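PDB 5AEG: alpha-glucosidase YIHQ from Escherichia coli, which hydrolyses sulfoquinovosyl diacylglycerides and simple sulfoquinovosides such as sulfoquinovosyl glycerol, releasing sulfoquinovose for use as a source of carbon and sulfur. Local coordinates for residues K271-T274 with M275-A278. Residues are numbered along the deposited sequence; the frame is centred on the assembly and turned at random.
Sequences KLDT and MRNA
Met275, Arg276 and Asn277 give their amide hydrogens to the carbonyl oxygens of Lys271, Leu272 and Asp273 in regular i to i+4 bonds, the middle one, Arg276 N to Leu272 O, measuring 2.9 Å, whereas Ala278 N reaches Thr274 O only weakly. On the outer side of this turn the side chains of Asp273 and Arg276 run alongside each other in an i to i+3 salt bridge. Arg276 NH2 meets Asp273 OD1 at 2.6 Å, nearly along the C-O axis, with carboxylate and guanidinium only 22° from coplanar. The arginine chain runs back along Leu272, and the bend at chi3 (-41°) turns its end across the leucine toward Asp273, with Leu272 CD2 3.5 Å above the centre of one guanidinium face. Leu272 lies between the guanidinium and the barrel, where it also packs on Val282 and Ile285 of strand 282-286. A water ties the polar edge together: it donates to Asp273 OD1 and, at 2.8 Å, to Asn277 OD1, and accepts a weak bond from Arg276 NE. Met275, on the buried side, packs against Ile555 and Phe558 of helix 552-567. The arginine has a second acid, Glu326, at NH1, while Asp273 OD2 is taken by Gln269. A leucine in place of Arg276 would probably leave Asp273 and Glu326 without their shared cation and the water without its NE donor. Away from the catalytic centre, in a beta-alpha-beta unit of the TIM barrel, this part of helix 265-277 is amphipathic: Leu272 and Met275 face strand 282-286 and helix 552-567, while Asp273 and Arg276 form the polar side, where the single guanidinium, shared by two carboxylates, can probably balance only about one of their two negative charges.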
loop_
_atom_site.group_PDB
_atom_site.type_symbol
_atom_site.label_atom_id
_atom_site.label_comp_id
_atom_site.label_asym_id
_atom_site.label_seq_id
_atom_site.Cartn_x
_atom_site.Cartn_y
_atom_site.Cartn_z
ATOM N N LYS A 271 20.904 -9.897 20.740
ATOM C CA LYS A 271 19.812 -8.914 20.807
ATOM C C LYS A 271 18.502 -9.578 21.196
ATOM O O LYS A 271 17.800 -9.020 22.044
ATOM C CB LYS A 271 19.687 -8.096 19.523
ATOM C CG LYS A 271 20.838 -7.171 19.313
ATOM C CD LYS A 271 20.576 -6.329 18.074
ATOM C CE LYS A 271 21.772 -5.528 17.597
ATOM N NZ LYS A 271 22.095 -4.513 18.597
ATOM N N LEU A 272 18.209 -10.758 20.673
ATOM C CA LEU A 272 17.042 -11.523 21.070
ATOM C C LEU A 272 17.031 -11.738 22.576
ATOM O O LEU A 272 15.983 -11.596 23.268
ATOM C CB LEU A 272 16.952 -12.887 20.358
ATOM C CG LEU A 272 15.891 -13.880 20.842
ATOM C CD1 LEU A 272 14.497 -13.292 20.541
ATOM C CD2 LEU A 272 16.063 -15.268 20.237
ATOM N N ASP A 273 18.189 -12.135 23.096
ATOM C CA ASP A 273 18.273 -12.435 24.517
ATOM C C ASP A 273 18.132 -11.239 25.388
ATOM O O ASP A 273 17.487 -11.371 26.417
ATOM C CB ASP A 273 19.590 -13.187 24.864
ATOM C CG ASP A 273 19.592 -14.619 24.357
ATOM O OD1 ASP A 273 18.545 -15.269 24.319
ATOM O OD2 ASP A 273 20.663 -15.169 24.054
ATOM N N THR A 274 18.805 -10.133 25.062
ATOM C CA THR A 274 18.679 -8.904 25.790
ATOM C C THR A 274 17.206 -8.431 25.917
ATOM O O THR A 274 16.772 -7.992 27.003
ATOM C CB THR A 274 19.482 -7.810 25.080
ATOM O OG1 THR A 274 20.865 -8.159 25.130
ATOM C CG2 THR A 274 19.251 -6.430 25.673
ATOM N N MET A 275 16.484 -8.513 24.804
ATOM C CA MET A 275 15.060 -8.082 24.810
ATOM C C MET A 275 14.198 -9.045 25.620
ATOM O O MET A 275 13.401 -8.587 26.466
ATOM C CB MET A 275 14.538 -7.963 23.393
ATOM C CG MET A 275 15.257 -6.839 22.605
ATOM S SD MET A 275 15.279 -5.195 23.275
ATOM C CE MET A 275 13.706 -4.550 22.660
ATOM N N ARG A 276 14.325 -10.334 25.321
ATOM C CA ARG A 276 13.510 -11.365 25.998
ATOM C C ARG A 276 13.788 -11.332 27.506
ATOM O O ARG A 276 12.823 -11.432 28.296
ATOM C CB ARG A 276 13.797 -12.736 25.478
ATOM C CG ARG A 276 12.970 -13.154 24.301
ATOM C CD ARG A 276 13.159 -14.611 24.015
ATOM N NE ARG A 276 14.591 -15.090 24.143
ATOM C CZ ARG A 276 15.053 -16.226 23.606
ATOM N NH1 ARG A 276 14.229 -17.037 22.946
ATOM N NH2 ARG A 276 16.344 -16.560 23.718
ATOM N N ASN A 277 15.050 -11.161 27.920
ATOM C CA ASN A 277 15.368 -11.184 29.346
ATOM C C ASN A 277 14.956 -9.953 30.100
ATOM O O ASN A 277 14.890 -9.998 31.294
ATOM C CB ASN A 277 16.868 -11.440 29.621
ATOM C CG ASN A 277 17.343 -12.774 29.125
ATOM O OD1 ASN A 277 16.587 -13.695 28.817
ATOM N ND2 ASN A 277 18.620 -12.872 28.995
ATOM N N ALA A 278 14.683 -8.857 29.410
ATOM C CA ALA A 278 14.099 -7.670 29.979
ATOM C C ALA A 278 12.600 -7.690 29.931
ATOM O O ALA A 278 11.996 -6.725 30.292
ATOM C CB ALA A 278 14.601 -6.430 29.255
HETATM O O HOH W 1 16.343 -15.149 26.399
#